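Local coordinates for serine protease inhibitor 4, isoform B (Drosophila melanogaster, PDB 4P0F), which probably inhibits serine and cysteine endopeptidases as a member of the serpin family, captured here in its cleaved form, at residues L213-L223 with I258-L269; P71-L82 with Q111-S119. All blocks are in the same frame, centred on the assembly; numbering follows the deposited sequence.

Contact 1 of 2, residues L213-L223 with I258-L269; sequences LPALDAMALEL and ITQSLYETKVAL
Leu221 meets two residues of the strand 263-269 with the two prongs of its fork: CD1 reaches Val267 CG2 tip to tip at 3.8 Å, while CD2 lies 3.6 Å from Leu269 CD1. Its CG stands anti to the backbone N (chi1 -165°), which carries the fork out to that strand. Leu223 adds a second apolar meeting, its CD2 and Leu269 CD2 approaching end to end at 3.7 Å. Farther back, Leu262 CD2 lies 4.2 Å from Ala220 CB. Leu213 and Leu216, the first and last residues of a type I turn, touch Ile258; a G1 bulge at Asp217-Ala218, opposite Leu213, completes the hairpin. No hydrogen bond joins the two segments. Strand 218-224 of sheet B and the sheet C part of strand 263-281 both pair with strand 197-213, and here meet mainly by side-chain packing, their short segments crossing at 91° with axes 9.1 Å apart. The one charged side chain in the contact is Glu222. It crosses the Leu262 side chain at about a right angle, bringing CD 3.5 Å from Leu262 CD1, and OE2 lies near Thr259 CG2. Arg209 gives OE1 a long, weak ion pair, which may partly offset the cost of burying a charge among apolar groups.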
loop_
_atom_site.group_PDB
_atom_site.type_symbol
_atom_site.label_atom_id
_atom_site.label_comp_id
_atom_site.label_asym_id
_atom_site.label_seq_id
_atom_site.Cartn_x
_atom_site.Cartn_y
_atom_site.Cartn_z
ATOM N N LEU A 213 25.090 -1.502 3.113
ATOM C CA LEU A 213 24.610 -0.165 3.411
ATOM C C LEU A 213 25.171 0.302 4.754
ATOM O O LEU A 213 24.440 0.442 5.729
ATOM C CB LEU A 213 23.077 -0.148 3.422
ATOM C CG LEU A 213 22.413 -0.583 2.114
ATOM C CD1 LEU A 213 20.921 -0.835 2.324
ATOM C CD2 LEU A 213 22.638 0.455 1.025
ATOM N N PRO A 214 26.485 0.560 4.806
ATOM C CA PRO A 214 27.116 0.824 6.101
ATOM C C PRO A 214 26.701 2.134 6.769
ATOM O O PRO A 214 26.837 2.222 7.986
ATOM C CB PRO A 214 28.613 0.847 5.765
ATOM C CG PRO A 214 28.689 1.169 4.332
ATOM C CD PRO A 214 27.468 0.545 3.709
ATOM N N ALA A 215 26.213 3.121 6.017
ATOM C CA ALA A 215 25.749 4.364 6.641
ATOM C C ALA A 215 24.365 4.157 7.283
ATOM O O ALA A 215 23.973 4.902 8.180
ATOM C CB ALA A 215 25.712 5.514 5.620
ATOM N N LEU A 216 23.653 3.132 6.831
ATOM C CA LEU A 216 22.403 2.694 7.455
ATOM C C LEU A 216 22.592 1.526 8.439
ATOM O O LEU A 216 21.618 1.063 9.029
ATOM C CB LEU A 216 21.400 2.256 6.385
ATOM C CG LEU A 216 20.838 3.304 5.431
ATOM C CD1 LEU A 216 20.025 2.629 4.338
ATOM C CD2 LEU A 216 19.988 4.311 6.187
ATOM N N ASP A 217 23.829 1.052 8.599
ATOM C CA ASP A 217 24.134 -0.153 9.387
ATOM C C ASP A 217 23.228 -1.306 8.976
ATOM O O ASP A 217 22.644 -2.003 9.821
ATOM C CB ASP A 217 23.994 0.100 10.890
ATOM C CG ASP A 217 24.705 -0.958 11.736
ATOM O OD1 ASP A 217 25.784 -1.452 11.324
ATOM O OD2 ASP A 217 24.191 -1.290 12.825
ATOM N N ALA A 218 23.129 -1.511 7.670
ATOM C CA ALA A 218 22.250 -2.535 7.133
ATOM C C ALA A 218 22.818 -3.155 5.864
ATOM O O ALA A 218 23.870 -2.745 5.366
ATOM C CB ALA A 218 20.882 -1.947 6.860
ATOM N N MET A 219 22.123 -4.171 5.369
ATOM C CA MET A 219 22.416 -4.747 4.068
ATOM C C MET A 219 21.100 -4.944 3.352
ATOM O O MET A 219 20.045 -5.030 3.988
ATOM C CB MET A 219 23.172 -6.074 4.202
ATOM C CG MET A 219 24.484 -5.967 4.939
ATOM S SD MET A 219 25.258 -7.569 5.259
ATOM C CE MET A 219 26.681 -6.997 6.185
ATOM N N ALA A 220 21.145 -4.991 2.026
ATOM C CA ALA A 220 19.926 -5.163 1.261
ATOM C C ALA A 220 20.112 -6.163 0.142
ATOM O O ALA A 220 21.218 -6.367 -0.348
ATOM C CB ALA A 220 19.451 -3.827 0.699
ATOM N N LEU A 221 18.995 -6.759 -0.262
ATOM C CA LEU A 221 18.952 -7.784 -1.288
ATOM C C LEU A 221 17.656 -7.599 -2.060
ATOM O O LEU A 221 16.628 -7.224 -1.482
ATOM C CB LEU A 221 19.029 -9.196 -0.661
ATOM C CG LEU A 221 19.336 -10.394 -1.559
ATOM C CD1 LEU A 221 20.797 -10.402 -1.960
ATOM C CD2 LEU A 221 18.980 -11.687 -0.845
ATOM N N GLU A 222 17.719 -7.807 -3.369
ATOM C CA GLU A 222 16.531 -7.795 -4.210
ATOM C C GLU A 222 16.300 -9.164 -4.834
ATOM O O GLU A 222 17.205 -9.744 -5.430
ATOM C CB GLU A 222 16.657 -6.753 -5.311
ATOM C CG GLU A 222 15.628 -5.676 -5.216
ATOM C CD GLU A 222 15.779 -4.622 -6.287
ATOM O OE1 GLU A 222 16.346 -4.916 -7.367
ATOM O OE2 GLU A 222 15.323 -3.497 -6.033
ATOM N N LEU A 223 15.078 -9.658 -4.691
ATOM C CA LEU A 223 14.669 -10.934 -5.250
ATOM C C LEU A 223 13.699 -10.672 -6.401
ATOM O O LEU A 223 12.577 -10.215 -6.166
ATOM C CB LEU A 223 14.015 -11.802 -4.176
ATOM C CG LEU A 223 14.829 -12.043 -2.902
ATOM C CD1 LEU A 223 14.069 -12.929 -1.929
ATOM C CD2 LEU A 223 16.182 -12.659 -3.231
ATOM N N ILE A 258 18.978 3.617 -2.330
ATOM C CA ILE A 258 19.172 2.236 -1.878
ATOM C C ILE A 258 19.244 1.274 -3.069
ATOM O O ILE A 258 20.200 0.507 -3.177
ATOM C CB ILE A 258 18.064 1.807 -0.896
ATOM C CG1 ILE A 258 18.211 2.580 0.412
ATOM C CG2 ILE A 258 18.123 0.300 -0.606
ATOM C CD1 ILE A 258 17.037 2.443 1.355
ATOM N N THR A 259 18.285 1.312 -3.989
ATOM C CA THR A 259 18.321 0.335 -5.077
ATOM C C THR A 259 19.459 0.610 -6.061
ATOM O O THR A 259 19.972 -0.313 -6.692
ATOM C CB THR A 259 17.001 0.271 -5.858
ATOM O OG1 THR A 259 16.761 1.516 -6.511
ATOM C CG2 THR A 259 15.847 -0.081 -4.942
ATOM N N GLN A 260 19.893 1.860 -6.183
ATOM C CA GLN A 260 21.009 2.141 -7.072
ATOM C C GLN A 260 22.338 1.625 -6.491
ATOM O O GLN A 260 23.317 1.492 -7.211
ATOM C CB GLN A 260 21.072 3.633 -7.382
ATOM C CG GLN A 260 20.064 4.029 -8.448
ATOM C CD GLN A 260 20.179 5.477 -8.860
ATOM O OE1 GLN A 260 21.230 5.928 -9.318
ATOM N NE2 GLN A 260 19.095 6.217 -8.698
ATOM N N SER A 261 22.353 1.293 -5.202
ATOM C CA SER A 261 23.560 0.759 -4.560
ATOM C C SER A 261 23.756 -0.731 -4.833
ATOM O O SER A 261 24.830 -1.264 -4.616
ATOM C CB SER A 261 23.497 0.977 -3.048
ATOM O OG SER A 261 23.346 2.356 -2.749
ATOM N N LEU A 262 22.703 -1.394 -5.282
ATOM C CA LEU A 262 22.729 -2.843 -5.494
ATOM C C LEU A 262 23.600 -3.265 -6.661
ATOM O O LEU A 262 23.625 -2.601 -7.694
ATOM C CB LEU A 262 21.310 -3.341 -5.734
ATOM C CG LEU A 262 20.263 -3.041 -4.674
ATOM C CD1 LEU A 262 18.878 -3.410 -5.207
ATOM C CD2 LEU A 262 20.576 -3.787 -3.394
ATOM N N TYR A 263 24.298 -4.389 -6.501
ATOM C CA TYR A 263 25.090 -4.981 -7.578
ATOM C C TYR A 263 24.959 -6.499 -7.482
ATOM O O TYR A 263 24.807 -7.034 -6.394
ATOM C CB TYR A 263 26.559 -4.548 -7.490
ATOM C CG TYR A 263 27.239 -4.934 -6.196
ATOM C CD1 TYR A 263 27.145 -4.124 -5.069
ATOM C CD2 TYR A 263 27.978 -6.107 -6.097
ATOM C CE1 TYR A 263 27.763 -4.470 -3.881
ATOM C CE2 TYR A 263 28.602 -6.463 -4.910
ATOM C CZ TYR A 263 28.489 -5.639 -3.806
ATOM O OH TYR A 263 29.104 -5.981 -2.623
ATOM N N GLU A 264 25.018 -7.186 -8.618
ATOM C CA GLU A 264 24.901 -8.648 -8.635
ATOM C C GLU A 264 26.088 -9.328 -7.959
ATOM O O GLU A 264 27.237 -9.019 -8.261
ATOM C CB GLU A 264 24.784 -9.151 -10.074
ATOM C CG GLU A 264 23.477 -8.771 -10.754
ATOM C CD GLU A 264 22.314 -9.646 -10.342
ATOM O OE1 GLU A 264 22.517 -10.567 -9.522
ATOM O OE2 GLU A 264 21.191 -9.409 -10.843
ATOM N N THR A 265 25.808 -10.264 -7.059
ATOM C CA THR A 265 26.866 -11.053 -6.438
ATOM C C THR A 265 26.283 -12.354 -5.882
ATOM O O THR A 265 25.084 -12.444 -5.642
ATOM C CB THR A 265 27.581 -10.247 -5.324
ATOM O OG1 THR A 265 28.890 -10.779 -5.096
ATOM C CG2 THR A 265 26.787 -10.250 -4.029
ATOM N N LYS A 266 27.130 -13.361 -5.688
ATOM C CA LYS A 266 26.655 -14.637 -5.159
ATOM C C LYS A 266 26.292 -14.492 -3.688
ATOM O O LYS A 266 27.098 -14.010 -2.886
ATOM C CB LYS A 266 27.714 -15.733 -5.345
ATOM C CG LYS A 266 28.063 -15.991 -6.802
ATOM C CD LYS A 266 29.064 -17.127 -6.959
ATOM C CE LYS A 266 29.485 -17.291 -8.412
ATOM N NZ LYS A 266 30.050 -18.643 -8.682
ATOM N N VAL A 267 25.068 -14.889 -3.349
ATOM C CA VAL A 267 24.558 -14.765 -1.991
ATOM C C VAL A 267 23.976 -16.085 -1.502
ATOM O O VAL A 267 23.328 -16.792 -2.265
ATOM C CB VAL A 267 23.473 -13.672 -1.906
ATOM C CG1 VAL A 267 22.826 -13.640 -0.524
ATOM C CG2 VAL A 267 24.074 -12.321 -2.238
ATOM N N ALA A 268 24.250 -16.411 -0.242
ATOM C CA ALA A 268 23.577 -17.500 0.458
ATOM C C ALA A 268 22.457 -16.871 1.268
ATOM O O ALA A 268 22.696 -16.180 2.265
ATOM C CB ALA A 268 24.535 -18.268 1.348
ATOM N N LEU A 269 21.239 -17.085 0.797
ATOM C CA LEU A 269 20.053 -16.453 1.350
ATOM C C LEU A 269 19.287 -17.389 2.265
ATOM O O LEU A 269 19.093 -18.559 1.928
ATOM C CB LEU A 269 19.143 -15.995 0.209
ATOM C CG LEU A 269 17.735 -15.516 0.563
ATOM C CD1 LEU A 269 17.786 -14.254 1.421
ATOM C CD2 LEU A 269 16.944 -15.281 -0.718
#

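Contact 2 of 2, residues P71-L82 with Q111-S119; sequences PEQIAHSFHQVL and QLLSKQFLS
The backbone carbonyl of Gln116 accepts a hydrogen bond from His79 ND1 at 3.2 Å. The oxygen lies in the imidazole plane, but the donor stands well out of the carbonyl plane and the N-H...O angle is a bent 137°. His79 CG, anti to the backbone N (chi1 177°), brings the ring across to this carbonyl, and Leu118 CD2 meets the ring edge 3.8 Å from CE1. The side chain of Gln116, bent at its second torsion, folds back over helix 71-82. Its OE1 takes a weak bond from His76 ND1 at 3.4 Å, and its NE2 donates to a water that in turn donates to Glu72 OE2. Two links, one direct and one through water, thus limit the amide's rotation, while Gln116 CB presses on Ala75 CB at 3.6 Å.

Beneath this polar edge the packing is apolar. Leu112 CD2 touches both Ala75 CB and the Glu72 carboxylate, 3.4 Å from Glu72 OE1, and its CD1 touches Pro71. Phe117 and Phe78 are near-parallel rings, planes 28° apart, displaced far enough that little of one lies over the other; their closest atoms are Phe117 CE2 and Phe78 CG. Ala75 and Leu82 also border the Phe117 ring, Phe10 of helix 6-28 meets Phe78 edge-to-face, and helix 38-49 adds Met47 against Phe117. The segments 71-82 and 111-115 run nearly parallel. In serpin terms, helix D (71-84) packs against the C-terminal end of helix E (107-115) and the turn after it, where Leu118, with positive phi, leads the chain to strand 120-124 of sheet A.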
loop_
_atom_site.group_PDB
_atom_site.type_symbol
_atom_site.label_atom_id
_atom_site.label_comp_id
_atom_site.label_asym_id
_atom_site.label_seq_id
_atom_site.Cartn_x
_atom_site.Cartn_y
_atom_site.Cartn_z
ATOM N N PRO A 71 -5.753 19.531 -11.381
ATOM C CA PRO A 71 -6.423 18.219 -11.360
ATOM C C PRO A 71 -6.206 17.353 -12.607
ATOM O O PRO A 71 -6.021 16.139 -12.469
ATOM C CB PRO A 71 -7.910 18.584 -11.234
ATOM C CG PRO A 71 -7.928 19.934 -10.637
ATOM C CD PRO A 71 -6.710 20.632 -11.157
ATOM N N GLU A 72 -6.252 17.951 -13.794
ATOM C CA GLU A 72 -6.036 17.192 -15.019
ATOM C C GLU A 72 -4.607 16.649 -15.073
ATOM O O GLU A 72 -4.391 15.512 -15.475
ATOM C CB GLU A 72 -6.329 18.051 -16.255
ATOM C CG GLU A 72 -6.063 17.341 -17.590
ATOM C CD GLU A 72 -6.881 16.065 -17.774
ATOM O OE1 GLU A 72 -6.488 15.014 -17.218
ATOM O OE2 GLU A 72 -7.908 16.108 -18.491
ATOM N N GLN A 73 -3.627 17.450 -14.663
ATOM C CA GLN A 73 -2.238 16.991 -14.685
ATOM C C GLN A 73 -2.016 15.899 -13.635
ATOM O O GLN A 73 -1.300 14.925 -13.870
ATOM C CB GLN A 73 -1.279 18.166 -14.471
ATOM C CG GLN A 73 -1.318 19.175 -15.608
ATOM C CD GLN A 73 -0.313 20.299 -15.444
ATOM O OE1 GLN A 73 0.308 20.449 -14.392
ATOM N NE2 GLN A 73 -0.148 21.097 -16.494
ATOM N N ILE A 74 -2.645 16.052 -12.477
ATOM C CA ILE A 74 -2.567 15.031 -11.441
ATOM C C ILE A 74 -3.154 13.722 -11.959
ATOM O O ILE A 74 -2.544 12.660 -11.839
ATOM C CB ILE A 74 -3.321 15.467 -10.170
ATOM C CG1 ILE A 74 -2.614 16.648 -9.505
ATOM C CG2 ILE A 74 -3.470 14.313 -9.185
ATOM C CD1 ILE A 74 -3.473 17.327 -8.444
ATOM N N ALA A 75 -4.349 13.813 -12.537
ATOM C CA ALA A 75 -5.042 12.639 -13.034
ATOM C C ALA A 75 -4.195 11.938 -14.087
ATOM O O ALA A 75 -4.059 10.708 -14.082
ATOM C CB ALA A 75 -6.399 13.022 -13.607
ATOM N N HIS A 76 -3.617 12.722 -14.987
ATOM C CA HIS A 76 -2.807 12.148 -16.046
ATOM C C HIS A 76 -1.591 11.408 -15.488
ATOM O O HIS A 76 -1.166 10.401 -16.052
ATOM C CB HIS A 76 -2.353 13.225 -17.022
ATOM C CG HIS A 76 -1.731 12.668 -18.264
ATOM N ND1 HIS A 76 -2.432 11.881 -19.153
ATOM C CD2 HIS A 76 -0.472 12.761 -18.753
ATOM C CE1 HIS A 76 -1.634 11.523 -20.143
ATOM N NE2 HIS A 76 -0.440 12.044 -19.925
ATOM N N SER A 77 -1.038 11.889 -14.380
ATOM C CA SER A 77 0.164 11.268 -13.827
ATOM C C SER A 77 -0.155 9.863 -13.316
ATOM O O SER A 77 0.679 8.961 -13.411
ATOM C CB SER A 77 0.780 12.132 -12.715
ATOM O OG SER A 77 0.025 12.103 -11.518
ATOM N N PHE A 78 -1.365 9.675 -12.794
ATOM C CA PHE A 78 -1.796 8.357 -12.343
ATOM C C PHE A 78 -2.176 7.477 -13.518
ATOM O O PHE A 78 -1.937 6.268 -13.488
ATOM C CB PHE A 78 -2.965 8.470 -11.355
ATOM C CG PHE A 78 -2.531 8.857 -9.970
ATOM C CD1 PHE A 78 -2.323 10.188 -9.649
ATOM C CD2 PHE A 78 -2.273 7.898 -9.016
ATOM C CE1 PHE A 78 -1.894 10.554 -8.390
ATOM C CE2 PHE A 78 -1.851 8.256 -7.751
ATOM C CZ PHE A 78 -1.660 9.588 -7.441
ATOM N N HIS A 79 -2.747 8.069 -14.562
ATOM C CA HIS A 79 -3.129 7.285 -15.735
ATOM C C HIS A 79 -1.931 6.594 -16.345
ATOM O O HIS A 79 -2.011 5.438 -16.767
ATOM C CB HIS A 79 -3.777 8.151 -16.807
ATOM C CG HIS A 79 -4.125 7.388 -18.046
ATOM N ND1 HIS A 79 -5.193 6.520 -18.108
ATOM C CD2 HIS A 79 -3.528 7.335 -19.259
ATOM C CE1 HIS A 79 -5.252 5.981 -19.311
ATOM N NE2 HIS A 79 -4.252 6.458 -20.030
ATOM N N GLN A 80 -0.822 7.326 -16.413
ATOM C CA GLN A 80 0.404 6.797 -17.004
ATOM C C GLN A 80 0.797 5.472 -16.355
ATOM O O GLN A 80 1.180 4.527 -17.041
ATOM C CB GLN A 80 1.542 7.813 -16.871
ATOM C CG GLN A 80 1.424 9.002 -17.817
ATOM C CD GLN A 80 2.598 9.959 -17.705
ATOM O OE1 GLN A 80 2.926 10.437 -16.618
ATOM N NE2 GLN A 80 3.243 10.240 -18.835
ATOM N N VAL A 81 0.678 5.393 -15.034
ATOM C CA VAL A 81 1.039 4.173 -14.314
ATOM C C VAL A 81 -0.021 3.094 -14.450
ATOM O O VAL A 81 0.282 1.945 -14.746
ATOM C CB VAL A 81 1.251 4.450 -12.815
ATOM C CG1 VAL A 81 1.665 3.170 -12.088
ATOM C CG2 VAL A 81 2.285 5.545 -12.621
ATOM N N LEU A 82 -1.272 3.473 -14.198
ATOM C CA LEU A 82 -2.383 2.536 -14.272
ATOM C C LEU A 82 -2.481 1.893 -15.648
ATOM O O LEU A 82 -2.734 0.690 -15.764
ATOM C CB LEU A 82 -3.691 3.252 -13.924
ATOM C CG LEU A 82 -3.789 3.771 -12.492
ATOM C CD1 LEU A 82 -4.936 4.762 -12.364
ATOM C CD2 LEU A 82 -3.975 2.636 -11.511
ATOM N N GLN A 111 -15.432 12.542 -15.372
ATOM C CA GLN A 111 -14.606 12.330 -16.565
ATOM C C GLN A 111 -13.150 12.004 -16.217
ATOM O O GLN A 111 -12.537 11.131 -16.838
ATOM C CB GLN A 111 -14.659 13.558 -17.467
ATOM C CG GLN A 111 -15.965 13.698 -18.229
ATOM C CD GLN A 111 -16.057 12.754 -19.412
ATOM O OE1 GLN A 111 -16.515 11.619 -19.284
ATOM N NE2 GLN A 111 -15.621 13.223 -20.577
ATOM N N LEU A 112 -12.596 12.706 -15.237
ATOM C CA LEU A 112 -11.231 12.435 -14.812
ATOM C C LEU A 112 -11.135 11.056 -14.178
ATOM O O LEU A 112 -10.180 10.319 -14.416
ATOM C CB LEU A 112 -10.740 13.494 -13.829
ATOM C CG LEU A 112 -10.517 14.894 -14.411
ATOM C CD1 LEU A 112 -10.114 15.845 -13.304
ATOM C CD2 LEU A 112 -9.468 14.888 -15.507
ATOM N N LEU A 113 -12.116 10.702 -13.361
ATOM C CA LEU A 113 -12.091 9.379 -12.741
ATOM C C LEU A 113 -12.160 8.277 -13.790
ATOM O O LEU A 113 -11.417 7.309 -13.718
ATOM C CB LEU A 113 -13.236 9.208 -11.752
ATOM C CG LEU A 113 -13.149 9.950 -10.421
ATOM C CD1 LEU A 113 -14.466 9.764 -9.684
ATOM C CD2 LEU A 113 -11.985 9.473 -9.574
ATOM N N SER A 114 -13.055 8.422 -14.766
ATOM C CA SER A 114 -13.252 7.389 -15.772
ATOM C C SER A 114 -12.082 7.283 -16.750
ATOM O O SER A 114 -11.574 6.192 -16.989
ATOM C CB SER A 114 -14.547 7.649 -16.556
ATOM O OG SER A 114 -15.642 7.818 -15.675
ATOM N N LYS A 115 -11.651 8.410 -17.311
ATOM C CA LYS A 115 -10.675 8.396 -18.397
ATOM C C LYS A 115 -9.239 8.250 -17.898
ATOM O O LYS A 115 -8.424 7.609 -18.556
ATOM C CB LYS A 115 -10.781 9.671 -19.239
ATOM C CG LYS A 115 -12.061 9.812 -20.040
ATOM C CD LYS A 115 -12.070 11.137 -20.778
ATOM C CE LYS A 115 -13.192 11.225 -21.790
ATOM N NZ LYS A 115 -13.197 12.553 -22.463
ATOM N N GLN A 116 -8.930 8.848 -16.747
ATOM C CA GLN A 116 -7.553 8.886 -16.265
ATOM C C GLN A 116 -7.287 7.851 -15.173
ATOM O O GLN A 116 -6.245 7.193 -15.190
ATOM C CB GLN A 116 -7.218 10.289 -15.758
ATOM C CG GLN A 116 -7.436 11.378 -16.801
ATOM C CD GLN A 116 -6.548 11.216 -18.019
ATOM O OE1 GLN A 116 -5.416 10.740 -17.918
ATOM N NE2 GLN A 116 -7.059 11.612 -19.179
ATOM N N PHE A 117 -8.212 7.704 -14.224
ATOM C CA PHE A 117 -8.058 6.706 -13.169
ATOM C C PHE A 117 -8.702 5.379 -13.557
ATOM O O PHE A 117 -8.646 4.410 -12.797
ATOM C CB PHE A 117 -8.642 7.204 -11.840
ATOM C CG PHE A 117 -7.753 8.158 -11.114
ATOM C CD1 PHE A 117 -7.804 9.520 -11.385
ATOM C CD2 PHE A 117 -6.856 7.706 -10.163
ATOM C CE1 PHE A 117 -6.982 10.404 -10.724
ATOM C CE2 PHE A 117 -6.036 8.593 -9.493
ATOM C CZ PHE A 117 -6.092 9.940 -9.772
ATOM N N LEU A 118 -9.307 5.339 -14.741
ATOM C CA LEU A 118 -9.872 4.108 -15.275
ATOM C C LEU A 118 -10.869 3.527 -14.277
ATOM O O LEU A 118 -11.039 2.313 -14.162
ATOM C CB LEU A 118 -8.753 3.105 -15.594
ATOM C CG LEU A 118 -7.663 3.612 -16.551
ATOM C CD1 LEU A 118 -6.621 2.521 -16.779
ATOM C CD2 LEU A 118 -8.248 4.068 -17.882
ATOM N N SER A 119 -11.548 4.422 -13.576
ATOM C CA SER A 119 -12.446 4.042 -12.501
ATOM C C SER A 119 -13.805 3.629 -13.014
ATOM O O SER A 119 -14.354 4.251 -13.918
ATOM C CB SER A 119 -12.622 5.197 -11.521
ATOM O OG SER A 119 -13.377 4.793 -10.391
HETATM O O HOH W 1 -9.582 13.650 -19.117
#

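How the contacts relate
Contacts 1 and 2 are separate pieces of one serpin body: their centres lie about 35 Å apart, their nearest atoms are about 16 Å apart, and the two do not touch. They follow one another along the chain, 71-82 with 111-119 being complete before 213-223 begins. Together they illustrate how one fold is assembled by different means. Contact 1 sits at the end of the molecule where sheets B and C meet, contact 2 among the helices beside sheet A, in which strand 328-341 is the reactive-loop strand inserted on cleavage, as in cleaved serpins. Their centres lie about 23 and 19 Å from the centre of the chain, respectively, and neither contact holds a ligand.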